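PDB 1K1E: deoxy-D-mannose-octulosonate 8-phosphate phosphatase from Haemophilus influenzae Rd, which hydrolyses 3-deoxy-D-manno-octulosonate 8-phosphate to 3-deoxy-D-manno-octulosonate and inorganic phosphate, a step of lipopolysaccharide biosynthesis, with magnesium as cofactor. Local coordinates for residues 55-60 with 86-91; 107-112 with 128-133; 119-124 with 134-139. All blocks are in the same frame, centred on the assembly; numbering follows the deposited sequence.

Interaction 1: 55-60 with 86-91. With HG (mercury (II) ion), chain N; SO4 (sulfate ion), chain O.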
ATOM      1  N   ALA A  55       4.256  -1.977 -25.575  1.00 16.54           N
ATOM      2  CA  ALA A  55       5.129  -0.801 -25.477  1.00 14.41           C
ATOM      3  C   ALA A  55       4.766  -0.014 -24.204  1.00 16.51           C
ATOM      4  O   ALA A  55       3.619  -0.097 -23.721  1.00 13.20           O
ATOM      5  CB  ALA A  55       4.976   0.110 -26.698  1.00 10.37           C
ATOM      6  N   VAL A  56       5.765   0.701 -23.677  1.00 14.82           N
ATOM      7  CA  VAL A  56       5.599   1.529 -22.483  1.00 17.96           C
ATOM      8  C   VAL A  56       5.772   2.981 -22.914  1.00 18.58           C
ATOM      9  O   VAL A  56       6.677   3.306 -23.674  1.00 14.66           O
ATOM     10  CB  VAL A  56       6.685   1.139 -21.448  1.00 18.44           C
ATOM     11  CG1 VAL A  56       6.756   2.181 -20.290  1.00 16.71           C
ATOM     12  CG2 VAL A  56       6.412  -0.293 -20.970  1.00 17.05           C
ATOM     13  N   LEU A  57       4.920   3.864 -22.389  1.00 13.64           N
ATOM     14  CA  LEU A  57       4.960   5.274 -22.730  1.00 10.63           C
ATOM     15  C   LEU A  57       4.926   5.982 -21.374  1.00 22.33           C
ATOM     16  O   LEU A  57       4.030   5.740 -20.602  1.00 26.66           O
ATOM     17  CB  LEU A  57       3.711   5.611 -23.535  1.00 16.18           C
ATOM     18  CG  LEU A  57       3.749   6.627 -24.675  1.00 34.19           C
ATOM     19  CD1 LEU A  57       2.365   7.162 -24.822  1.00 22.34           C
ATOM     20  CD2 LEU A  57       4.712   7.786 -24.429  1.00 20.27           C
ATOM     21  N   SER A  58       5.908   6.804 -21.064  1.00 14.99           N
ATOM     22  CA  SER A  58       5.874   7.502 -19.782  1.00 17.47           C
ATOM     23  C   SER A  58       6.469   8.881 -19.992  1.00 22.90           C
ATOM     24  O   SER A  58       7.401   9.031 -20.789  1.00 18.02           O
ATOM     25  CB  SER A  58       6.724   6.758 -18.737  1.00 16.39           C
ATOM     26  OG  SER A  58       6.763   7.498 -17.541  1.00 17.30           O
ATOM     27  N   GLY A  59       5.922   9.881 -19.302  1.00 19.02           N
ATOM     28  CA  GLY A  59       6.467  11.222 -19.394  1.00 22.02           C
ATOM     29  C   GLY A  59       7.746  11.350 -18.560  1.00 25.60           C
ATOM     30  O   GLY A  59       8.390  12.411 -18.521  1.00 19.47           O
ATOM     31  N   ARG A  60       8.157  10.258 -17.923  1.00 22.80           N
ATOM     32  CA  ARG A  60       9.330  10.262 -17.062  1.00 17.84           C
ATOM     33  C   ARG A  60      10.266   9.159 -17.542  1.00 23.67           C
ATOM     34  O   ARG A  60       9.832   8.189 -18.139  1.00 24.80           O
ATOM     35  CB  ARG A  60       8.898  10.003 -15.581  1.00 20.16           C
ATOM     36  CG  ARG A  60       8.113  11.175 -14.913  1.00 30.82           C
ATOM     37  CD  ARG A  60       7.527  10.841 -13.501  1.00 25.97           C
ATOM     38  NE  ARG A  60       8.564  10.836 -12.459  1.00 38.75           N
ATOM     39  CZ  ARG A  60       8.900  11.901 -11.715  1.00 37.95           C
ATOM     40  NH1 ARG A  60       8.252  13.065 -11.902  1.00 39.51           N
ATOM     41  NH2 ARG A  60       9.892  11.822 -10.803  1.00 26.39           N
ATOM     42  N   THR A  86       1.785  12.008 -30.238  1.00 20.21           N
ATOM     43  CA  THR A  86       2.681  11.630 -31.299  1.00 15.83           C
ATOM     44  C   THR A  86       3.518  10.396 -30.888  1.00 20.61           C
ATOM     45  O   THR A  86       3.909   9.622 -31.759  1.00 21.19           O
ATOM     46  CB  THR A  86       3.600  12.784 -31.704  1.00 19.31           C
ATOM     47  OG1 THR A  86       4.339  13.192 -30.584  1.00 21.12           O
ATOM     48  CG2 THR A  86       2.746  13.964 -32.213  1.00 24.19           C
ATOM     49  N   ALA A  87       3.747  10.201 -29.582  1.00 14.42           N
ATOM     50  CA  ALA A  87       4.498   9.054 -29.092  1.00 14.53           C
ATOM     51  C   ALA A  87       3.713   7.837 -29.524  1.00 15.06           C
ATOM     52  O   ALA A  87       4.312   6.827 -29.912  1.00 16.45           O
ATOM     53  CB  ALA A  87       4.649   9.031 -27.539  1.00 16.84           C
ATOM     54  N   CYS A  88       2.378   7.902 -29.469  1.00 15.43           N
ATOM     55  CA  CYS A  88       1.596   6.744 -29.896  1.00 11.02           C
ATOM     56  C   CYS A  88       1.902   6.383 -31.323  1.00 15.11           C
ATOM     57  O   CYS A  88       2.175   5.224 -31.624  1.00 14.02           O
ATOM     58  CB  CYS A  88       0.047   6.914 -29.856  1.00 10.31           C
ATOM     59  SG  CYS A  88      -0.525   7.091 -28.109  1.00 21.80           S
ATOM     60  N   PHE A  89       1.812   7.345 -32.230  1.00 13.47           N
ATOM     61  CA  PHE A  89       2.048   6.947 -33.619  1.00 16.40           C
ATOM     62  C   PHE A  89       3.449   6.439 -33.903  1.00 19.12           C
ATOM     63  O   PHE A  89       3.638   5.543 -34.767  1.00 21.09           O
ATOM     64  CB  PHE A  89       1.663   8.112 -34.494  1.00 25.28           C
ATOM     65  CG  PHE A  89       0.205   8.489 -34.332  1.00 26.96           C
ATOM     66  CD1 PHE A  89      -0.791   7.607 -34.730  1.00 26.72           C
ATOM     67  CD2 PHE A  89      -0.165   9.726 -33.812  1.00 28.80           C
ATOM     68  CE1 PHE A  89      -2.147   7.958 -34.622  1.00 30.62           C
ATOM     69  CE2 PHE A  89      -1.515  10.075 -33.703  1.00 25.96           C
ATOM     70  CZ  PHE A  89      -2.499   9.198 -34.112  1.00 31.70           C
ATOM     71  N   ASP A  90       4.409   7.002 -33.172  1.00 19.86           N
ATOM     72  CA  ASP A  90       5.809   6.606 -33.329  1.00 14.35           C
ATOM     73  C   ASP A  90       5.962   5.176 -32.890  1.00 22.57           C
ATOM     74  O   ASP A  90       6.651   4.402 -33.554  1.00 21.69           O
ATOM     75  CB  ASP A  90       6.717   7.504 -32.515  1.00 14.31           C
ATOM     76  CG  ASP A  90       6.861   8.895 -33.098  1.00  9.70           C
ATOM     77  OD1 ASP A  90       7.387   9.810 -32.362  1.00 13.18           O
ATOM     78  OD2 ASP A  90       6.459   9.043 -34.276  1.00 15.85           O
ATOM     79  N   LEU A  91       5.317   4.818 -31.770  1.00 14.73           N
ATOM     80  CA  LEU A  91       5.436   3.435 -31.275  1.00 15.72           C
ATOM     81  C   LEU A  91       4.704   2.494 -32.216  1.00 18.31           C
ATOM     82  O   LEU A  91       5.120   1.349 -32.456  1.00 18.89           O
ATOM     83  CB  LEU A  91       4.866   3.347 -29.842  1.00 15.63           C
ATOM     84  CG  LEU A  91       5.739   3.998 -28.770  1.00 13.56           C
ATOM     85  CD1 LEU A  91       4.932   4.061 -27.412  1.00 16.58           C
ATOM     86  CD2 LEU A  91       7.077   3.143 -28.575  1.00 16.83           C
TER
HETATM   87 HG    HG N 301      -2.197   5.401 -28.360  1.00 19.28          HG
HETATM   88  S   SO4 O2401       2.832  10.718 -17.493  1.00 23.13           S
HETATM   89  O1  SO4 O2401       1.522  10.646 -18.146  1.00 32.14           O
HETATM   90  O2  SO4 O2401       2.580  10.792 -16.023  1.00 21.37           O
HETATM   91  O3  SO4 O2401       3.563  11.903 -17.912  1.00 25.34           O
HETATM   92  O4  SO4 O2401       3.541   9.484 -17.915  1.00 22.05           O
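L57 is pressed unusually hard against A87: its CD2 methyl lies 3.4 Å from A87 CB, closer than carbons normally pack. The first torsion of L57 is strained away from a staggered value (chi1 -144°), and this swings the fork of the side chain onto the helix, with CD1 also near A87 CB and CG against L91 CD1 (3.9 Å). L91, whose CG stands anti to its carbonyl carbon, reaches back to the strand with both methyls; CD1 sits between L57 CG and A55 CB, the latter at 4.0 Å. All six touching residues are buried, and the two segments meet mainly through methyl and methylene groups.

Polar chemistry gathers at its borders. C88 SG, 4.4 Å from L57 CD1, binds a mercury ion together with A114 and C118. Beyond the strand, G59 N donates a nearly straight bond (170°) to sulfate O4 at 2.8 Å; K84 holds the same anion, and both K84 and R60 probably bind substrate, as in related enzymes. S58 OG accepts from R60 N in an ST turn.

Strand 55-58 and helix 86-91 run nearly antiparallel, at 159°, as expected of a helix that crosses over the sheet from strand 76-79 to strand 102-106 in a Rossmann-like HAD core. F10 and I12 of strand 10-14 pack beside L91, F78 of strand 76-79 touches A87, and A117 of helix 112-117 meets C88.

Interaction 2: 107-112 with 128-133. With CO (cobalt (II) ion), chain M.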
ATOM      1  N   ASP A 107      -4.460   6.437 -17.093  1.00 10.11           N
ATOM      2  CA  ASP A 107      -5.203   6.812 -15.859  1.00 10.25           C
ATOM      3  C   ASP A 107      -5.467   8.306 -15.688  1.00 11.90           C
ATOM      4  O   ASP A 107      -6.170   8.673 -14.750  1.00 11.92           O
ATOM      5  CB  ASP A 107      -4.437   6.409 -14.609  1.00  9.36           C
ATOM      6  CG  ASP A 107      -3.158   7.228 -14.408  1.00 17.80           C
ATOM      7  OD1 ASP A 107      -2.904   7.778 -13.315  1.00 12.96           O
ATOM      8  OD2 ASP A 107      -2.372   7.334 -15.354  1.00 13.23           O
ATOM      9  N   ASP A 108      -4.852   9.145 -16.512  1.00 11.16           N
ATOM     10  CA  ASP A 108      -5.004  10.599 -16.271  1.00 13.88           C
ATOM     11  C   ASP A 108      -5.123  11.464 -17.502  1.00 16.80           C
ATOM     12  O   ASP A 108      -5.094  10.954 -18.647  1.00 11.29           O
ATOM     13  CB  ASP A 108      -3.807  11.088 -15.377  1.00 11.69           C
ATOM     14  CG  ASP A 108      -4.159  12.291 -14.496  1.00 15.25           C
ATOM     15  OD1 ASP A 108      -3.243  12.733 -13.739  1.00 10.84           O
ATOM     16  OD2 ASP A 108      -5.340  12.749 -14.536  1.00 14.31           O
ATOM     17  N   SER A 109      -5.251  12.779 -17.261  1.00 17.70           N
ATOM     18  CA  SER A 109      -5.437  13.754 -18.344  1.00 16.37           C
ATOM     19  C   SER A 109      -4.403  13.643 -19.430  1.00 18.62           C
ATOM     20  O   SER A 109      -4.751  13.778 -20.621  1.00 14.57           O
ATOM     21  CB  SER A 109      -5.453  15.189 -17.773  1.00 14.28           C
ATOM     22  OG  SER A 109      -6.490  15.261 -16.773  1.00 13.28           O
ATOM     23  N   VAL A 110      -3.153  13.406 -19.028  1.00 14.77           N
ATOM     24  CA  VAL A 110      -2.048  13.275 -19.982  1.00 18.32           C
ATOM     25  C   VAL A 110      -2.359  12.183 -20.993  1.00 18.74           C
ATOM     26  O   VAL A 110      -1.861  12.244 -22.092  1.00 15.94           O
ATOM     27  CB  VAL A 110      -0.676  12.875 -19.275  1.00 22.93           C
ATOM     28  CG1 VAL A 110       0.553  13.220 -20.189  1.00 24.75           C
ATOM     29  CG2 VAL A 110      -0.523  13.605 -17.915  1.00 20.32           C
ATOM     30  N   ASP A 111      -3.154  11.176 -20.632  1.00 14.26           N
ATOM     31  CA  ASP A 111      -3.415  10.098 -21.581  1.00 14.97           C
ATOM     32  C   ASP A 111      -4.586  10.357 -22.532  1.00 13.26           C
ATOM     33  O   ASP A 111      -4.809   9.576 -23.466  1.00 19.57           O
ATOM     34  CB  ASP A 111      -3.679   8.813 -20.804  1.00 15.23           C
ATOM     35  CG  ASP A 111      -2.598   8.524 -19.822  1.00 17.49           C
ATOM     36  OD1 ASP A 111      -1.455   8.408 -20.282  1.00 13.87           O
ATOM     37  OD2 ASP A 111      -2.851   8.435 -18.603  1.00 15.67           O
ATOM     38  N   LEU A 112      -5.343  11.427 -22.283  1.00 10.78           N
ATOM     39  CA  LEU A 112      -6.477  11.708 -23.146  1.00 14.02           C
ATOM     40  C   LEU A 112      -6.086  11.723 -24.661  1.00 15.24           C
ATOM     41  O   LEU A 112      -6.818  11.155 -25.484  1.00 17.28           O
ATOM     42  CB  LEU A 112      -7.135  13.035 -22.714  1.00 13.99           C
ATOM     43  CG  LEU A 112      -7.872  12.846 -21.365  1.00 12.23           C
ATOM     44  CD1 LEU A 112      -8.441  14.241 -20.931  1.00 17.35           C
ATOM     45  CD2 LEU A 112      -9.008  11.857 -21.495  1.00 14.35           C
ATOM     46  N   PRO A 128      -9.937   9.298 -13.017  1.00 13.82           N
ATOM     47  CA  PRO A 128     -11.088  10.196 -12.805  1.00  9.65           C
ATOM     48  C   PRO A 128     -12.124  10.051 -13.834  1.00 16.63           C
ATOM     49  O   PRO A 128     -11.892   9.525 -14.934  1.00 13.04           O
ATOM     50  CB  PRO A 128     -10.480  11.597 -12.835  1.00  8.29           C
ATOM     51  CG  PRO A 128      -9.229  11.407 -13.719  1.00 26.24           C
ATOM     52  CD  PRO A 128      -8.710  10.039 -13.330  1.00 17.22           C
ATOM     53  N   ILE A 129     -13.279  10.610 -13.493  1.00 12.93           N
ATOM     54  CA  ILE A 129     -14.434  10.507 -14.351  1.00 16.75           C
ATOM     55  C   ILE A 129     -14.190  10.924 -15.769  1.00 14.39           C
ATOM     56  O   ILE A 129     -14.640  10.267 -16.714  1.00 11.95           O
ATOM     57  CB  ILE A 129     -15.523  11.372 -13.775  1.00 15.95           C
ATOM     58  CG1 ILE A 129     -15.804  10.903 -12.340  1.00 21.89           C
ATOM     59  CG2 ILE A 129     -16.733  11.375 -14.662  1.00 23.11           C
ATOM     60  CD1 ILE A 129     -16.727   9.753 -12.310  1.00 26.02           C
ATOM     61  N   TYR A 130     -13.469  12.016 -15.923  1.00 14.83           N
ATOM     62  CA  TYR A 130     -13.215  12.530 -17.250  1.00 10.38           C
ATOM     63  C   TYR A 130     -12.315  11.657 -18.106  1.00 17.95           C
ATOM     64  O   TYR A 130     -12.361  11.748 -19.325  1.00 15.52           O
ATOM     65  CB  TYR A 130     -12.709  13.992 -17.194  1.00  8.45           C
ATOM     66  CG  TYR A 130     -11.689  14.274 -16.124  1.00 13.61           C
ATOM     67  CD1 TYR A 130     -10.340  14.065 -16.357  1.00 14.15           C
ATOM     68  CD2 TYR A 130     -12.078  14.719 -14.871  1.00 11.56           C
ATOM     69  CE1 TYR A 130      -9.401  14.300 -15.377  1.00 12.83           C
ATOM     70  CE2 TYR A 130     -11.117  14.964 -13.869  1.00  8.31           C
ATOM     71  CZ  TYR A 130      -9.802  14.754 -14.138  1.00 12.85           C
ATOM     72  OH  TYR A 130      -8.882  15.019 -13.175  1.00 16.86           O
ATOM     73  N   VAL A 131     -11.531  10.804 -17.469  1.00 17.36           N
ATOM     74  CA  VAL A 131     -10.686   9.858 -18.188  1.00 10.60           C
ATOM     75  C   VAL A 131     -11.579   8.615 -18.474  1.00 13.55           C
ATOM     76  O   VAL A 131     -11.618   8.054 -19.596  1.00 16.17           O
ATOM     77  CB  VAL A 131      -9.495   9.463 -17.272  1.00 11.12           C
ATOM     78  CG1 VAL A 131      -8.912   8.132 -17.736  1.00 13.31           C
ATOM     79  CG2 VAL A 131      -8.442  10.593 -17.286  1.00 12.54           C
ATOM     80  N   LYS A 132     -12.353   8.207 -17.473  1.00 15.25           N
ATOM     81  CA  LYS A 132     -13.230   7.048 -17.656  1.00 13.42           C
ATOM     82  C   LYS A 132     -14.215   7.268 -18.774  1.00 15.20           C
ATOM     83  O   LYS A 132     -14.514   6.340 -19.551  1.00 13.00           O
ATOM     84  CB  LYS A 132     -14.005   6.769 -16.351  1.00  9.23           C
ATOM     85  CG  LYS A 132     -13.108   6.085 -15.345  1.00 14.39           C
ATOM     86  CD  LYS A 132     -13.982   5.707 -14.112  1.00 19.28           C
ATOM     87  CE  LYS A 132     -13.286   4.818 -13.159  1.00 18.92           C
ATOM     88  NZ  LYS A 132     -14.167   4.519 -11.957  1.00 19.29           N
ATOM     89  N   ASN A 133     -14.734   8.498 -18.870  1.00 12.95           N
ATOM     90  CA  ASN A 133     -15.737   8.785 -19.921  1.00 14.52           C
ATOM     91  C   ASN A 133     -15.143   8.770 -21.318  1.00 20.77           C
ATOM     92  O   ASN A 133     -15.819   8.534 -22.322  1.00 18.30           O
ATOM     93  CB  ASN A 133     -16.356  10.150 -19.686  1.00 15.60           C
ATOM     94  CG  ASN A 133     -17.742  10.273 -20.363  1.00 16.77           C
ATOM     95  OD1 ASN A 133     -18.033  11.231 -21.091  1.00 23.84           O
ATOM     96  ND2 ASN A 133     -18.528   9.295 -20.172  1.00 12.00           N
TER
HETATM   97 CO    CO M 201      -0.403   7.816 -15.519  1.00 12.86          CO
HETATM   98  O   HOH W   1      -0.556   9.016 -13.812  1.00 12.36           O
HETATM   99  O   HOH W   2      -6.929  13.043 -12.294  1.00 19.43           O
HETATM  100  O   HOH W   3      -0.818   9.336 -16.951  1.00 15.61           O
HETATM  101  O   HOH W   4       1.727   8.142 -15.862  1.00 12.01           O
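V131 drives its two methyls into the backbone of the metal-binding loop. CG2 lies 3.4 Å from D108 C and close to D108 CA, while CG1 comes up to the carbonyl of D107; with CG1 anti to the backbone N (chi1 159°), the two methyls lie side by side against one side of the D107-D108 backbone. L112 approaches the same turn of helix through CD2, which rests 4.0 Å from Y130 O and near V131 CA.

Y130 carries the second large share of the buried surface. Its CG occupies the position between backbone N and carbonyl carbon (chi1 43°), folding the ring back so that P128 CB lies over one face. CE1 meets S109 OG at 3.4 Å, obliquely to the ring, whereas D108 OD2 lies near the ring plane at the edge. A water donates to both D108 OD2 and Y130 OH, bridging the two segments. The polar ends have firmer partners in the second subunit: R149 pairs with D108, D153 with Y130 OH, and the F165 carbonyl with S109 OG.

The loop being packed is the acidic loop after strand 102-106 that completes a HAD-type metal site. D107 OD2 binds cobalt at 2.0 Å, alongside D14, the backbone O of D16 and three waters; magnesium probably takes this place in the working enzyme. D107 OD1 accepts from one of these waters and pairs with R39 of the second subunit.

D111 OD2 ties the loop together by accepting from D107 N, above the carboxylate plane, and from D108 N on its anti lone pair. It also takes a bond from a cobalt-bound water, while OD1 pairs with K84. D107 O, covered by P128 CD at 3.2 Å, is buried with no hydrogen-bonding partner in the model.

Interaction 3: 119-124 with 134-139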
ATOM      1  N   GLY A 119      -6.826   2.893 -31.354  1.00 13.79           N
ATOM      2  CA  GLY A 119      -8.099   2.377 -31.804  1.00 19.92           C
ATOM      3  C   GLY A 119      -8.986   1.934 -30.652  1.00 22.55           C
ATOM      4  O   GLY A 119     -10.187   2.050 -30.746  1.00 16.87           O
ATOM      5  N   THR A 120      -8.389   1.453 -29.569  1.00 14.20           N
ATOM      6  CA  THR A 120      -9.132   0.966 -28.397  1.00 13.41           C
ATOM      7  C   THR A 120      -8.443   1.558 -27.179  1.00 19.73           C
ATOM      8  O   THR A 120      -7.215   1.696 -27.180  1.00 21.67           O
ATOM      9  CB  THR A 120      -9.009  -0.587 -28.313  1.00 19.83           C
ATOM     10  OG1 THR A 120      -9.590  -1.158 -29.498  1.00 26.30           O
ATOM     11  CG2 THR A 120      -9.681  -1.150 -27.090  1.00 21.02           C
ATOM     12  N   SER A 121      -9.209   1.902 -26.153  1.00 14.90           N
ATOM     13  CA  SER A 121      -8.606   2.490 -24.959  1.00 13.61           C
ATOM     14  C   SER A 121      -9.288   1.952 -23.704  1.00 16.22           C
ATOM     15  O   SER A 121     -10.493   1.726 -23.685  1.00 19.45           O
ATOM     16  CB  SER A 121      -8.775   4.012 -25.009  1.00 14.87           C
ATOM     17  OG  SER A 121     -10.142   4.336 -25.233  1.00 15.75           O
ATOM     18  N   PHE A 122      -8.492   1.848 -22.644  1.00 14.91           N
ATOM     19  CA  PHE A 122      -8.893   1.359 -21.346  1.00 13.82           C
ATOM     20  C   PHE A 122      -8.462   2.309 -20.258  1.00 15.61           C
ATOM     21  O   PHE A 122      -7.380   2.890 -20.336  1.00 11.27           O
ATOM     22  CB  PHE A 122      -8.163   0.062 -21.038  1.00 10.51           C
ATOM     23  CG  PHE A 122      -8.559  -1.093 -21.949  1.00  9.62           C
ATOM     24  CD1 PHE A 122      -7.968  -1.228 -23.204  1.00 18.04           C
ATOM     25  CD2 PHE A 122      -9.469  -2.047 -21.537  1.00 20.89           C
ATOM     26  CE1 PHE A 122      -8.275  -2.280 -24.027  1.00 18.30           C
ATOM     27  CE2 PHE A 122      -9.788  -3.150 -22.383  1.00 23.15           C
ATOM     28  CZ  PHE A 122      -9.183  -3.254 -23.634  1.00 21.28           C
ATOM     29  N   ALA A 123      -9.305   2.447 -19.236  1.00 11.71           N
ATOM     30  CA  ALA A 123      -8.917   3.286 -18.100  1.00 13.77           C
ATOM     31  C   ALA A 123      -8.944   2.395 -16.894  1.00 14.19           C
ATOM     32  O   ALA A 123      -9.834   1.529 -16.786  1.00 11.63           O
ATOM     33  CB  ALA A 123      -9.929   4.474 -17.916  1.00 11.80           C
ATOM     34  N   VAL A 124      -7.980   2.591 -16.000  1.00 12.65           N
ATOM     35  CA  VAL A 124      -7.943   1.871 -14.717  1.00 14.13           C
ATOM     36  C   VAL A 124      -9.103   2.342 -13.856  1.00 11.42           C
ATOM     37  O   VAL A 124      -9.641   3.453 -14.047  1.00 11.31           O
ATOM     38  CB  VAL A 124      -6.586   2.080 -13.963  1.00 14.75           C
ATOM     39  CG1 VAL A 124      -5.463   1.481 -14.798  1.00 12.77           C
ATOM     40  CG2 VAL A 124      -6.315   3.587 -13.715  1.00 16.18           C
ATOM     41  N   ALA A 134     -13.844   8.981 -21.364  1.00 11.97           N
ATOM     42  CA  ALA A 134     -13.163   9.041 -22.640  1.00 15.18           C
ATOM     43  C   ALA A 134     -12.722   7.717 -23.280  1.00 22.56           C
ATOM     44  O   ALA A 134     -12.464   7.653 -24.492  1.00 21.59           O
ATOM     45  CB  ALA A 134     -11.921   9.997 -22.498  1.00 12.11           C
ATOM     46  N   VAL A 135     -12.603   6.666 -22.500  1.00 13.54           N
ATOM     47  CA  VAL A 135     -12.069   5.404 -23.058  1.00 15.18           C
ATOM     48  C   VAL A 135     -13.186   4.476 -23.508  1.00 21.65           C
ATOM     49  O   VAL A 135     -14.368   4.723 -23.224  1.00 15.41           O
ATOM     50  CB  VAL A 135     -11.302   4.639 -21.994  1.00 10.97           C
ATOM     51  CG1 VAL A 135     -10.134   5.467 -21.434  1.00 13.56           C
ATOM     52  CG2 VAL A 135     -12.283   4.287 -20.849  1.00 16.80           C
ATOM     53  N   ASP A 136     -12.815   3.394 -24.181  1.00 17.70           N
ATOM     54  CA  ASP A 136     -13.774   2.403 -24.652  1.00 18.41           C
ATOM     55  C   ASP A 136     -14.203   1.477 -23.542  1.00 18.55           C
ATOM     56  O   ASP A 136     -15.368   1.070 -23.470  1.00 17.29           O
ATOM     57  CB  ASP A 136     -13.165   1.589 -25.792  1.00 21.67           C
ATOM     58  CG  ASP A 136     -12.918   2.435 -27.016  1.00 20.66           C
ATOM     59  OD1 ASP A 136     -11.777   2.443 -27.576  1.00 23.49           O
ATOM     60  OD2 ASP A 136     -13.871   3.140 -27.393  1.00 25.92           O
ATOM     61  N   HIS A 137     -13.273   1.175 -22.645  1.00 11.05           N
ATOM     62  CA  HIS A 137     -13.576   0.231 -21.608  1.00 15.73           C
ATOM     63  C   HIS A 137     -13.000   0.641 -20.262  1.00 18.58           C
ATOM     64  O   HIS A 137     -11.792   0.839 -20.120  1.00 18.29           O
ATOM     65  CB  HIS A 137     -13.003  -1.136 -22.034  1.00 22.50           C
ATOM     66  CG  HIS A 137     -13.196  -1.476 -23.496  1.00 32.05           C
ATOM     67  ND1 HIS A 137     -14.381  -1.972 -24.007  1.00 38.42           N
ATOM     68  CD2 HIS A 137     -12.316  -1.484 -24.535  1.00 29.57           C
ATOM     69  CE1 HIS A 137     -14.222  -2.280 -25.287  1.00 22.94           C
ATOM     70  NE2 HIS A 137     -12.977  -1.996 -25.630  1.00 28.83           N
ATOM     71  N   VAL A 138     -13.849   0.752 -19.253  1.00 13.15           N
ATOM     72  CA  VAL A 138     -13.345   1.077 -17.930  1.00 11.41           C
ATOM     73  C   VAL A 138     -13.113  -0.215 -17.198  1.00 17.98           C
ATOM     74  O   VAL A 138     -14.045  -0.996 -17.034  1.00 14.23           O
ATOM     75  CB  VAL A 138     -14.350   1.966 -17.161  1.00 11.52           C
ATOM     76  CG1 VAL A 138     -13.846   2.211 -15.691  1.00 13.78           C
ATOM     77  CG2 VAL A 138     -14.484   3.312 -17.900  1.00 15.42           C
ATOM     78  N   LEU A 139     -11.879  -0.468 -16.746  1.00 11.35           N
ATOM     79  CA  LEU A 139     -11.600  -1.719 -16.063  1.00 12.98           C
ATOM     80  C   LEU A 139     -12.095  -1.658 -14.614  1.00 12.78           C
ATOM     81  O   LEU A 139     -12.267  -0.559 -14.063  1.00 14.30           O
ATOM     82  CB  LEU A 139     -10.079  -1.936 -16.047  1.00 11.14           C
ATOM     83  CG  LEU A 139      -9.540  -2.001 -17.499  1.00 12.64           C
ATOM     84  CD1 LEU A 139      -8.014  -1.689 -17.430  1.00  9.68           C
ATOM     85  CD2 LEU A 139      -9.768  -3.412 -18.036  1.00 17.84           C
TER
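F122 and A123 pair with H137 and V138 in a parallel beta ladder, and backbone bonds form its spine. H137 N donates to S121 O at 3.0 Å, A123 N donates to H137 O, and L139 N donates to A123 O at 2.9 Å.

Side-chain and backbone groups join where the ladder begins. D136 N is shared between S121 O and S121 OG, 3.0 Å away, an oxygen turned toward it by a chi1 of 52°. In return the D136 carboxylate accepts S121 N at OD1, on its anti side and 25° out of its plane. S121 O thus has two donors, H137 N approaching almost end-on and D136 N from above the carbonyl plane.

Aromatic contact follows on the face bearing F122 and H137. H137 CD2 lies over one face of the F122 ring, displaced toward its rim, and the ring planes are inclined at 36°. T120 CG2 meets the imidazole in plane at its edge, 3.7 Å from CD2.

Apolar packing takes both faces. L139 CD2 touches F122 CD2 at 3.8 Å, and M151 and M154 of helix 147-158 cover F122 further. On the face of A123, V135 spreads CG1 and CG2 over A123 CB, with F115 of helix 112-117 beside V135.

This pairing closes the beta-alpha-beta unit 120-138 and adds strand 137-138 at one edge of the parallel sheet, as counted within the chain. The bonds concentrated on S121 and D136 probably help to set the register of this short strand where it begins.

From the N terminus, interaction 1 comes first: residues 86-91 return to strand 53-58 after a loop holding helix 63-72 and strand 76-79, and this contact closes before the others open. Interactions 2 and 3 cross, their segments alternating in the order 107-112, 119-124, 128-133, 134-139. Interaction 2 brings helix 129-132 back to the metal-binding loop, and interaction 3 then sets strand 137-138 beside strand 120-123. These two touch, V131 against A123 and D107 against V124, with centres about 9 Å apart. Interaction 1, its centre about 17 Å from either, touches neither; it shares the parallel sheet with interaction 3, on the other side of central strands 10-14 and 102-106.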